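Local coordinates for protein MGS-MChE2 (Uncultured bacterium, PDB 5JD6) that probably hydrolyses carboxylic ester bonds, as an esterase with the alpha/beta hydrolase fold, at residues G46-I51 with K80-V85; Y72-V77 with K102-I107; D227-G230 with M235-P238. All blocks are in the same frame, centred on the assembly; numbering follows the deposited sequence.

In the fold
Contacts 1 and 2 are neighbours, their centres about 12 Å apart, and they share helix 66-80: contact 2 uses the flank of its second half, contact 1 its C-terminal end and the loop that follows. They touch directly, with a probable hydrogen bond of 2.9 Å from Val85 N to Ile107 O. Contact 3 stands apart, its centre about 26 Å from that of contact 1 and about 29 Å from that of contact 2, and lies across the chain's centre from contact 2. It adjoins the likely active site: His231, between its segments, forms with Ser91 and Asp203 an arrangement consistent with a catalytic triad. Contacts 1 and 2 are structural packing of helix 66-80 and its surroundings.

Contact 1 of 3, residues G46-I51 with K80-V85; sequences GYKVLI and KGYENV
Lys48 NZ donates a hydrogen bond of 2.8 Å to Tyr82 OH, reaching the phenol at the ring edge and near the ring plane. The lysine spans the gap because its chain is fully extended, with CG anti to the backbone N (chi1 -161°); its aliphatic part also passes close to the hydroxyl, Lys48 CD lying 3.2 Å from Tyr82 OH. Two residues along the strand, Leu50 faces the same way, and its CD1 meets Tyr82 CE2 at 3.6 Å from an oblique direction. The second methyl, Leu50 CD2, is 4.0 Å from Lys80 CE, which carries the lysine's amine onward to a hydrogen bond with Tyr13 OH. Lys48 NZ and Lys80 NZ are 4.8 Å apart; both have Glu15 as a long, weak ion-pair partner, its carboxylate probably offsetting their like charges. The chain leaves helix 66-80 through a Schellman motif, with Gly81 as its C-prime residue at positive phi and Tyr82 N directed to Val77 O. The Tyr82 side chain also packs on Val77 and Pro21. The contact thus joins the end of helix 66-80, and the loop leading into strand 85-91, to strand 47-52, which lies between strands 11-16 and 20-25.

Contact 2 of 3, residues Y72-V77 with K102-I107; sequences YLKEFV and KMFPEI
Lys74 lays its aliphatic chain over one face of the Phe104 ring, joining two helices of the alpha/beta hydrolase fold: helix 66-80 and the end of helix 92-103, which follows the probable nucleophile elbow. The two side chains run at a slant to one another. Lys74 CG sits almost on the ring axis, 3.8 Å from the Phe104 centroid and 8° off the normal, which is the geometry of a CH-pi contact. With CG anti to the backbone N (chi1 -179°) and a bend at chi2, the chain stays against the aromatic surface: Lys74 CB meets Phe104 CE2 at 3.6 Å, and farther along Lys74 CD comes to 3.7 Å from Phe104 CG. The opposite face is covered by Met103 CB, 3.6 Å above the Phe104 ring plane, and this sandwich would restrict tilting of the ring. The ammonium adds little to the aromatic contact. Lys74 NZ is 5.2 Å from the Phe104 centroid, at most a weak cation-pi attraction, and is instead engaged in a salt bridge with Asp78 one turn later in the helix. Replacing Phe104 by alanine would probably deprive the methylenes of Lys74 of their flat support, leaving the chain freer to turn and a gap between helix 66-80 and the turn that ends helix 92-103. Next to this pair, the Val77 and Ile107 side chains pass alongside one another, pointing opposite ways, extending the apolar seam toward the start of strand 108-113, and Val77 CG1 meets Ile107 CG1 at 3.8 Å.

Contact 3 of 3, residues D227-G230 with M235-P238; sequences DKCG and MEHP
The imidazole of His237 turns its edge to the 227-230 loop: Lys228 O lies near the ring plane and only 3.0 Å from His237 CE1, while Cys229 CB approaches obliquely, 3.9 Å from His237 ND1. Cys229 SG is also oblique to the ring, its 5.2 Å to the His237 centroid lying 68° off the normal. The second flat group, the carboxylate of Glu236, accepts a hydrogen bond across the contact. The Glu236 chain, CG anti to the carbonyl carbon and extended beyond it, brings the carboxylate to Gly230 N, which donates to Glu236 OE2 at 2.7 Å, on the syn side and 29° out of the carboxylate plane, with an N-H...O angle of 151°. Glu236 OE1 accepts a further hydrogen bond from Ala232 N, so the carboxylate ties down backbone amides before and after His231, the probable triad histidine. A side chain at Gly230 would be tightly placed, since a CB there would come 3.1 Å from Glu236 OE1. Cys229 N is fixed separately by Asn202 OD1. The loop leads out of strand 221-226, the last of the sheet at that end, and folds back against short helix 233-236; His237 follows that helix and occupies the N-cap position of helix 238-252.

Contact 1 of 3, residues G46-I51 with K80-V85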
ATOM      1  N   GLY A  46      -3.013  13.128  15.133  1.00 43.02           N
ATOM      2  CA  GLY A  46      -1.676  13.679  15.015  1.00 40.57           C
ATOM      3  C   GLY A  46      -0.862  13.099  13.874  1.00 43.10           C
ATOM      4  O   GLY A  46       0.366  13.050  13.946  1.00 42.30           O
ATOM      5  N   TYR A  47      -1.539  12.663  12.817  1.00 41.63           N
ATOM      6  CA  TYR A  47      -0.851  12.087  11.665  1.00 41.46           C
ATOM      7  C   TYR A  47      -1.183  12.813  10.367  1.00 39.58           C
ATOM      8  O   TYR A  47      -2.249  13.409  10.227  1.00 26.48           O
ATOM      9  CB  TYR A  47      -1.192  10.602  11.528  1.00 37.20           C
ATOM     10  CG  TYR A  47      -0.667   9.755  12.662  1.00 36.57           C
ATOM     11  CD1 TYR A  47       0.627   9.254  12.639  1.00 34.22           C
ATOM     12  CD2 TYR A  47      -1.466   9.461  13.759  1.00 36.54           C
ATOM     13  CE1 TYR A  47       1.112   8.482  13.677  1.00 32.48           C
ATOM     14  CE2 TYR A  47      -0.991   8.688  14.800  1.00 34.97           C
ATOM     15  CZ  TYR A  47       0.298   8.202  14.755  1.00 32.74           C
ATOM     16  OH  TYR A  47       0.772   7.434  15.792  1.00 44.53           O
ATOM     17  N   LYS A  48      -0.256  12.756   9.419  1.00 36.98           N
ATOM     18  CA  LYS A  48      -0.461  13.344   8.105  1.00 24.21           C
ATOM     19  C   LYS A  48      -0.712  12.242   7.084  1.00 27.84           C
ATOM     20  O   LYS A  48       0.175  11.440   6.797  1.00 28.82           O
ATOM     21  CB  LYS A  48       0.752  14.183   7.705  1.00 34.42           C
ATOM     22  CG  LYS A  48       0.503  15.185   6.595  1.00 37.69           C
ATOM     23  CD  LYS A  48       1.750  16.020   6.366  1.00 58.01           C
ATOM     24  CE  LYS A  48       1.494  17.159   5.401  1.00 74.22           C
ATOM     25  NZ  LYS A  48       2.740  17.925   5.109  1.00 85.41           N
ATOM     26  N   VAL A  49      -1.924  12.194   6.543  1.00 20.51           N
ATOM     27  CA  VAL A  49      -2.279  11.149   5.590  1.00 25.21           C
ATOM     28  C   VAL A  49      -2.144  11.640   4.152  1.00 25.41           C
ATOM     29  O   VAL A  49      -2.770  12.623   3.756  1.00 28.28           O
ATOM     30  CB  VAL A  49      -3.711  10.638   5.823  1.00 24.55           C
ATOM     31  CG1 VAL A  49      -4.039   9.522   4.843  1.00 26.07           C
ATOM     32  CG2 VAL A  49      -3.868  10.152   7.256  1.00 18.77           C
ATOM     33  N   LEU A  50      -1.316  10.947   3.376  1.00 22.57           N
ATOM     34  CA  LEU A  50      -1.077  11.301   1.983  1.00 25.39           C
ATOM     35  C   LEU A  50      -1.383  10.119   1.075  1.00 25.97           C
ATOM     36  O   LEU A  50      -0.841   9.030   1.261  1.00 29.42           O
ATOM     37  CB  LEU A  50       0.371  11.757   1.782  1.00 20.01           C
ATOM     38  CG  LEU A  50       0.823  12.979   2.583  1.00 22.46           C
ATOM     39  CD1 LEU A  50       2.196  12.747   3.191  1.00 29.44           C
ATOM     40  CD2 LEU A  50       0.836  14.213   1.701  1.00 24.73           C
ATOM     41  N   ILE A  51      -2.256  10.331   0.097  1.00 30.21           N
ATOM     42  CA  ILE A  51      -2.601   9.269  -0.840  1.00 23.04           C
ATOM     43  C   ILE A  51      -2.280   9.681  -2.271  1.00 21.41           C
ATOM     44  O   ILE A  51      -3.111  10.281  -2.950  1.00 29.58           O
ATOM     45  CB  ILE A  51      -4.087   8.882  -0.740  1.00 22.44           C
ATOM     46  CG1 ILE A  51      -4.507   8.747   0.723  1.00 20.06           C
ATOM     47  CG2 ILE A  51      -4.350   7.589  -1.495  1.00 20.28           C
ATOM     48  CD1 ILE A  51      -5.928   8.284   0.904  1.00 19.67           C
ATOM     49  N   LYS A  80       8.316  15.773  -1.342  1.00 34.95           N
ATOM     50  CA  LYS A  80       7.696  16.277  -0.125  1.00 32.05           C
ATOM     51  C   LYS A  80       8.744  16.724   0.891  1.00 39.49           C
ATOM     52  O   LYS A  80       8.456  17.527   1.777  1.00 47.27           O
ATOM     53  CB  LYS A  80       6.785  15.212   0.484  1.00 20.03           C
ATOM     54  CG  LYS A  80       5.348  15.302   0.011  1.00 18.79           C
ATOM     55  CD  LYS A  80       4.743  16.629   0.432  1.00 36.79           C
ATOM     56  CE  LYS A  80       3.341  16.804  -0.111  1.00 30.61           C
ATOM     57  NZ  LYS A  80       2.769  18.123   0.279  1.00 32.01           N
ATOM     58  N   GLY A  81       9.959  16.199   0.757  1.00 31.43           N
ATOM     59  CA  GLY A  81      11.057  16.592   1.621  1.00 32.77           C
ATOM     60  C   GLY A  81      11.073  15.873   2.957  1.00 38.80           C
ATOM     61  O   GLY A  81      11.630  16.373   3.932  1.00 48.81           O
ATOM     62  N   TYR A  82      10.458  14.695   3.001  1.00 33.60           N
ATOM     63  CA  TYR A  82      10.439  13.890   4.216  1.00 32.09           C
ATOM     64  C   TYR A  82      11.705  13.052   4.336  1.00 36.94           C
ATOM     65  O   TYR A  82      12.158  12.453   3.362  1.00 37.22           O
ATOM     66  CB  TYR A  82       9.211  12.978   4.240  1.00 31.76           C
ATOM     67  CG  TYR A  82       7.894  13.715   4.272  1.00 30.74           C
ATOM     68  CD1 TYR A  82       7.719  14.830   5.078  1.00 32.70           C
ATOM     69  CD2 TYR A  82       6.824  13.295   3.494  1.00 30.10           C
ATOM     70  CE1 TYR A  82       6.516  15.505   5.110  1.00 39.35           C
ATOM     71  CE2 TYR A  82       5.616  13.964   3.518  1.00 38.23           C
ATOM     72  CZ  TYR A  82       5.469  15.069   4.328  1.00 50.42           C
ATOM     73  OH  TYR A  82       4.269  15.740   4.355  1.00 64.86           O
ATOM     74  N   GLU A  83      12.270  13.015   5.538  1.00 47.13           N
ATOM     75  CA  GLU A  83      13.439  12.186   5.809  1.00 55.99           C
ATOM     76  C   GLU A  83      13.005  10.746   6.035  1.00 55.21           C
ATOM     77  O   GLU A  83      13.766   9.808   5.796  1.00 65.43           O
ATOM     78  CB  GLU A  83      14.202  12.712   7.024  1.00 72.27           C
ATOM     79  CG  GLU A  83      14.017  14.200   7.270  1.00 88.47           C
ATOM     80  CD  GLU A  83      14.585  14.644   8.603  1.00103.02           C
ATOM     81  OE1 GLU A  83      14.171  14.087   9.642  1.00107.15           O
ATOM     82  OE2 GLU A  83      15.443  15.552   8.614  1.00107.64           O
ATOM     83  N   ASN A  84      11.770  10.584   6.499  1.00 45.78           N
ATOM     84  CA  ASN A  84      11.187   9.267   6.715  1.00 43.35           C
ATOM     85  C   ASN A  84       9.664   9.341   6.750  1.00 44.45           C
ATOM     86  O   ASN A  84       9.093  10.338   7.192  1.00 46.47           O
ATOM     87  CB  ASN A  84      11.715   8.647   8.011  1.00 44.61           C
ATOM     88  CG  ASN A  84      11.245   9.390   9.247  1.00 59.52           C
ATOM     89  OD1 ASN A  84      11.060  10.606   9.223  1.00 73.94           O
ATOM     90  ND2 ASN A  84      11.050   8.657  10.338  1.00 61.55           N
ATOM     91  N   VAL A  85       9.011   8.289   6.268  1.00 31.97           N
ATOM     92  CA  VAL A  85       7.554   8.224   6.272  1.00 27.98           C
ATOM     93  C   VAL A  85       7.058   6.869   6.753  1.00 32.45           C
ATOM     94  O   VAL A  85       7.841   5.937   6.942  1.00 39.30           O
ATOM     95  CB  VAL A  85       6.961   8.484   4.870  1.00 26.23           C
ATOM     96  CG1 VAL A  85       7.216   9.917   4.432  1.00 27.97           C
ATOM     97  CG2 VAL A  85       7.525   7.492   3.862  1.00 24.97           C
TER

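Contact 2 of 3, residues Y72-V77 with K102-I107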
ATOM      1  N   TYR A  72       8.825   5.878  -8.222  1.00 25.51           N
ATOM      2  CA  TYR A  72       7.894   6.997  -8.288  1.00 22.54           C
ATOM      3  C   TYR A  72       7.501   7.421  -6.878  1.00 25.73           C
ATOM      4  O   TYR A  72       7.401   8.612  -6.583  1.00 31.00           O
ATOM      5  CB  TYR A  72       6.652   6.625  -9.100  1.00 19.22           C
ATOM      6  CG  TYR A  72       5.685   7.771  -9.316  1.00 24.97           C
ATOM      7  CD1 TYR A  72       5.760   8.561 -10.457  1.00 26.20           C
ATOM      8  CD2 TYR A  72       4.693   8.056  -8.385  1.00 17.05           C
ATOM      9  CE1 TYR A  72       4.877   9.605 -10.663  1.00 27.70           C
ATOM     10  CE2 TYR A  72       3.806   9.101  -8.583  1.00 26.80           C
ATOM     11  CZ  TYR A  72       3.903   9.871  -9.722  1.00 28.49           C
ATOM     12  OH  TYR A  72       3.023  10.910  -9.923  1.00 32.11           O
ATOM     13  N   LEU A  73       7.275   6.434  -6.017  1.00 19.31           N
ATOM     14  CA  LEU A  73       6.956   6.692  -4.619  1.00 21.52           C
ATOM     15  C   LEU A  73       8.107   7.419  -3.937  1.00 26.25           C
ATOM     16  O   LEU A  73       7.898   8.379  -3.195  1.00 23.76           O
ATOM     17  CB  LEU A  73       6.647   5.385  -3.884  1.00 18.02           C
ATOM     18  CG  LEU A  73       6.594   5.495  -2.358  1.00 24.56           C
ATOM     19  CD1 LEU A  73       5.442   6.386  -1.921  1.00 21.19           C
ATOM     20  CD2 LEU A  73       6.493   4.122  -1.714  1.00 28.49           C
ATOM     21  N   LYS A  74       9.323   6.947  -4.198  1.00 26.37           N
ATOM     22  CA  LYS A  74      10.529   7.576  -3.672  1.00 29.27           C
ATOM     23  C   LYS A  74      10.625   9.027  -4.131  1.00 29.27           C
ATOM     24  O   LYS A  74      10.953   9.917  -3.346  1.00 27.56           O
ATOM     25  CB  LYS A  74      11.770   6.797  -4.111  1.00 36.84           C
ATOM     26  CG  LYS A  74      13.082   7.355  -3.589  1.00 41.15           C
ATOM     27  CD  LYS A  74      13.113   7.368  -2.070  1.00 49.34           C
ATOM     28  CE  LYS A  74      14.530   7.566  -1.553  1.00 60.54           C
ATOM     29  NZ  LYS A  74      15.171   8.782  -2.126  1.00 62.47           N
ATOM     30  N   GLU A  75      10.329   9.258  -5.406  1.00 20.26           N
ATOM     31  CA  GLU A  75      10.352  10.605  -5.961  1.00 33.76           C
ATOM     32  C   GLU A  75       9.312  11.493  -5.282  1.00 36.95           C
ATOM     33  O   GLU A  75       9.528  12.692  -5.107  1.00 38.95           O
ATOM     34  CB  GLU A  75      10.112  10.569  -7.471  1.00 32.22           C
ATOM     35  CG  GLU A  75      10.279  11.917  -8.155  1.00 47.09           C
ATOM     36  CD  GLU A  75      10.011  11.855  -9.646  1.00 57.07           C
ATOM     37  OE1 GLU A  75       9.599  10.780 -10.133  1.00 60.00           O
ATOM     38  OE2 GLU A  75      10.212  12.882 -10.330  1.00 51.84           O
ATOM     39  N   PHE A  76       8.189  10.895  -4.893  1.00 32.03           N
ATOM     40  CA  PHE A  76       7.120  11.632  -4.224  1.00 25.20           C
ATOM     41  C   PHE A  76       7.525  12.051  -2.815  1.00 16.97           C
ATOM     42  O   PHE A  76       7.314  13.196  -2.418  1.00 17.87           O
ATOM     43  CB  PHE A  76       5.838  10.797  -4.170  1.00 22.60           C
ATOM     44  CG  PHE A  76       4.723  11.449  -3.398  1.00 21.40           C
ATOM     45  CD1 PHE A  76       4.083  12.574  -3.895  1.00 23.59           C
ATOM     46  CD2 PHE A  76       4.314  10.936  -2.177  1.00 16.63           C
ATOM     47  CE1 PHE A  76       3.057  13.177  -3.188  1.00 24.59           C
ATOM     48  CE2 PHE A  76       3.290  11.534  -1.464  1.00 17.13           C
ATOM     49  CZ  PHE A  76       2.659  12.655  -1.971  1.00 19.76           C
ATOM     50  N   VAL A  77       8.106  11.122  -2.064  1.00 17.45           N
ATOM     51  CA  VAL A  77       8.548  11.407  -0.702  1.00 21.31           C
ATOM     52  C   VAL A  77       9.676  12.435  -0.704  1.00 26.40           C
ATOM     53  O   VAL A  77       9.688  13.356   0.114  1.00 21.54           O
ATOM     54  CB  VAL A  77       9.017  10.126   0.020  1.00 19.85           C
ATOM     55  CG1 VAL A  77       9.508  10.455   1.421  1.00 23.35           C
ATOM     56  CG2 VAL A  77       7.889   9.108   0.075  1.00 16.64           C
ATOM     57  N   LYS A 102      12.487  -2.098   0.540  1.00 45.65           N
ATOM     58  CA  LYS A 102      13.673  -2.869   0.192  1.00 47.22           C
ATOM     59  C   LYS A 102      14.720  -1.991  -0.489  1.00 45.09           C
ATOM     60  O   LYS A 102      15.906  -2.049  -0.159  1.00 49.34           O
ATOM     61  CB  LYS A 102      13.303  -4.039  -0.721  1.00 55.34           C
ATOM     62  CG  LYS A 102      14.495  -4.702  -1.388  1.00 64.32           C
ATOM     63  CD  LYS A 102      14.059  -5.565  -2.559  1.00 74.72           C
ATOM     64  CE  LYS A 102      15.222  -5.849  -3.496  1.00 82.00           C
ATOM     65  NZ  LYS A 102      14.759  -6.254  -4.852  1.00 83.19           N
ATOM     66  N   MET A 103      14.272  -1.176  -1.438  1.00 42.61           N
ATOM     67  CA  MET A 103      15.169  -0.316  -2.201  1.00 44.40           C
ATOM     68  C   MET A 103      15.626   0.895  -1.394  1.00 50.21           C
ATOM     69  O   MET A 103      16.789   1.291  -1.465  1.00 59.44           O
ATOM     70  CB  MET A 103      14.491   0.146  -3.492  1.00 44.39           C
ATOM     71  CG  MET A 103      14.129  -0.988  -4.439  1.00 53.52           C
ATOM     72  SD  MET A 103      13.226  -0.429  -5.898  1.00 62.14           S
ATOM     73  CE  MET A 103      14.479   0.557  -6.715  1.00 76.93           C
ATOM     74  N   PHE A 104      14.709   1.480  -0.628  1.00 49.45           N
ATOM     75  CA  PHE A 104      15.015   2.691   0.130  1.00 46.89           C
ATOM     76  C   PHE A 104      14.550   2.588   1.582  1.00 46.01           C
ATOM     77  O   PHE A 104      13.584   3.243   1.974  1.00 43.89           O
ATOM     78  CB  PHE A 104      14.370   3.906  -0.541  1.00 43.82           C
ATOM     79  CG  PHE A 104      14.366   3.834  -2.042  1.00 41.15           C
ATOM     80  CD1 PHE A 104      15.530   4.046  -2.763  1.00 37.92           C
ATOM     81  CD2 PHE A 104      13.197   3.551  -2.731  1.00 31.28           C
ATOM     82  CE1 PHE A 104      15.529   3.976  -4.145  1.00 36.42           C
ATOM     83  CE2 PHE A 104      13.190   3.481  -4.113  1.00 31.92           C
ATOM     84  CZ  PHE A 104      14.357   3.694  -4.820  1.00 35.62           C
ATOM     85  N   PRO A 105      15.251   1.776   2.390  1.00 44.55           N
ATOM     86  CA  PRO A 105      14.861   1.537   3.785  1.00 41.97           C
ATOM     87  C   PRO A 105      15.046   2.760   4.680  1.00 46.13           C
ATOM     88  O   PRO A 105      14.319   2.922   5.659  1.00 51.04           O
ATOM     89  CB  PRO A 105      15.796   0.406   4.219  1.00 40.19           C
ATOM     90  CG  PRO A 105      16.999   0.571   3.358  1.00 39.98           C
ATOM     91  CD  PRO A 105      16.487   1.058   2.032  1.00 43.30           C
ATOM     92  N   GLU A 106      16.007   3.612   4.337  1.00 45.49           N
ATOM     93  CA  GLU A 106      16.323   4.787   5.143  1.00 54.82           C
ATOM     94  C   GLU A 106      15.237   5.856   5.061  1.00 55.94           C
ATOM     95  O   GLU A 106      15.252   6.826   5.820  1.00 53.91           O
ATOM     96  CB  GLU A 106      17.668   5.383   4.714  1.00 62.56           C
ATOM     97  CG  GLU A 106      17.808   5.619   3.215  1.00 68.87           C
ATOM     98  CD  GLU A 106      18.253   4.377   2.462  1.00 74.70           C
ATOM     99  OE1 GLU A 106      18.875   3.491   3.086  1.00 80.14           O
ATOM    100  OE2 GLU A 106      17.977   4.286   1.246  1.00 70.51           O
ATOM    101  N   ILE A 107      14.296   5.677   4.140  1.00 54.10           N
ATOM    102  CA  ILE A 107      13.228   6.650   3.946  1.00 49.26           C
ATOM    103  C   ILE A 107      11.920   6.160   4.570  1.00 48.03           C
ATOM    104  O   ILE A 107      10.929   6.890   4.620  1.00 50.30           O
ATOM    105  CB  ILE A 107      13.018   6.955   2.441  1.00 50.69           C
ATOM    106  CG1 ILE A 107      12.669   8.429   2.232  1.00 58.02           C
ATOM    107  CG2 ILE A 107      11.977   6.022   1.821  1.00 46.74           C
ATOM    108  CD1 ILE A 107      13.804   9.373   2.567  1.00 68.91           C
TER

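Contact 3 of 3, residues D227-G230 with M235-P238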
ATOM      1  N   ASP A 227     -11.583 -10.731  11.878  1.00 48.50           N
ATOM      2  CA  ASP A 227     -12.485 -11.833  11.557  1.00 56.24           C
ATOM      3  C   ASP A 227     -13.658 -11.367  10.697  1.00 59.75           C
ATOM      4  O   ASP A 227     -14.103 -10.223  10.812  1.00 53.80           O
ATOM      5  CB  ASP A 227     -12.993 -12.494  12.842  1.00 55.54           C
ATOM      6  CG  ASP A 227     -13.986 -13.607  12.576  1.00 75.47           C
ATOM      7  OD1 ASP A 227     -13.711 -14.454  11.700  1.00 74.43           O
ATOM      8  OD2 ASP A 227     -15.033 -13.647  13.256  1.00 82.25           O
ATOM      9  N   LYS A 228     -14.149 -12.267   9.845  1.00 56.69           N
ATOM     10  CA  LYS A 228     -15.244 -11.982   8.918  1.00 59.00           C
ATOM     11  C   LYS A 228     -14.871 -10.801   8.039  1.00 55.79           C
ATOM     12  O   LYS A 228     -15.623  -9.837   7.897  1.00 56.21           O
ATOM     13  CB  LYS A 228     -16.549 -11.734   9.680  1.00 62.32           C
ATOM     14  CG  LYS A 228     -16.805 -12.800  10.730  1.00 65.89           C
ATOM     15  CD  LYS A 228     -18.244 -12.853  11.198  1.00 70.16           C
ATOM     16  CE  LYS A 228     -18.469 -14.110  12.024  1.00 73.84           C
ATOM     17  NZ  LYS A 228     -19.747 -14.076  12.778  1.00 92.42           N
ATOM     18  N   CYS A 229     -13.688 -10.907   7.448  1.00 52.97           N
ATOM     19  CA  CYS A 229     -13.104  -9.837   6.662  1.00 57.06           C
ATOM     20  C   CYS A 229     -12.350 -10.404   5.465  1.00 54.01           C
ATOM     21  O   CYS A 229     -11.657 -11.416   5.579  1.00 49.80           O
ATOM     22  CB  CYS A 229     -12.172  -8.996   7.532  1.00 54.13           C
ATOM     23  SG  CYS A 229     -11.239  -7.772   6.625  1.00 53.69           S
ATOM     24  N   GLY A 230     -12.487  -9.747   4.319  1.00 53.14           N
ATOM     25  CA  GLY A 230     -11.876 -10.223   3.093  1.00 54.66           C
ATOM     26  C   GLY A 230     -10.596  -9.503   2.716  1.00 59.78           C
ATOM     27  O   GLY A 230      -9.674  -9.375   3.522  1.00 62.78           O
ATOM     28  N   MET A 235     -11.699  -1.188   4.270  1.00 52.06           N
ATOM     29  CA  MET A 235     -13.010  -0.792   3.780  1.00 48.35           C
ATOM     30  C   MET A 235     -14.121  -1.621   4.414  1.00 46.88           C
ATOM     31  O   MET A 235     -15.206  -1.111   4.687  1.00 49.73           O
ATOM     32  CB  MET A 235     -13.050  -0.914   2.255  1.00 41.32           C
ATOM     33  CG  MET A 235     -14.395  -0.613   1.621  1.00 53.56           C
ATOM     34  SD  MET A 235     -14.220  -0.145  -0.113  1.00129.21           S
ATOM     35  CE  MET A 235     -12.920  -1.258  -0.638  1.00 53.71           C
ATOM     36  N   GLU A 236     -13.845  -2.899   4.650  1.00 47.37           N
ATOM     37  CA  GLU A 236     -14.823  -3.787   5.266  1.00 55.85           C
ATOM     38  C   GLU A 236     -14.949  -3.504   6.760  1.00 57.31           C
ATOM     39  O   GLU A 236     -16.045  -3.541   7.319  1.00 63.96           O
ATOM     40  CB  GLU A 236     -14.440  -5.249   5.034  1.00 58.76           C
ATOM     41  CG  GLU A 236     -14.332  -5.627   3.567  1.00 61.48           C
ATOM     42  CD  GLU A 236     -13.783  -7.024   3.360  1.00 64.46           C
ATOM     43  OE1 GLU A 236     -12.697  -7.151   2.756  1.00 65.19           O
ATOM     44  OE2 GLU A 236     -14.439  -7.993   3.800  1.00 58.55           O
ATOM     45  N   HIS A 237     -13.820  -3.220   7.401  1.00 53.49           N
ATOM     46  CA  HIS A 237     -13.815  -2.885   8.821  1.00 54.82           C
ATOM     47  C   HIS A 237     -12.835  -1.764   9.137  1.00 51.21           C
ATOM     48  O   HIS A 237     -11.769  -2.012   9.696  1.00 50.17           O
ATOM     49  CB  HIS A 237     -13.476  -4.115   9.663  1.00 55.53           C
ATOM     50  CG  HIS A 237     -14.517  -5.189   9.607  1.00 54.62           C
ATOM     51  ND1 HIS A 237     -14.575  -6.114   8.587  1.00 60.91           N
ATOM     52  CD2 HIS A 237     -15.546  -5.476  10.437  1.00 49.95           C
ATOM     53  CE1 HIS A 237     -15.594  -6.931   8.795  1.00 58.47           C
ATOM     54  NE2 HIS A 237     -16.199  -6.564   9.912  1.00 59.46           N
ATOM     55  N   PRO A 238     -13.199  -0.520   8.785  1.00 51.35           N
ATOM     56  CA  PRO A 238     -12.344   0.631   9.091  1.00 44.69           C
ATOM     57  C   PRO A 238     -12.258   0.865  10.594  1.00 40.51           C
ATOM     58  O   PRO A 238     -11.291   1.442  11.090  1.00 41.91           O
ATOM     59  CB  PRO A 238     -13.052   1.792   8.390  1.00 48.01           C
ATOM     60  CG  PRO A 238     -14.485   1.373   8.335  1.00 56.26           C
ATOM     61  CD  PRO A 238     -14.464  -0.117   8.144  1.00 54.95           C
TER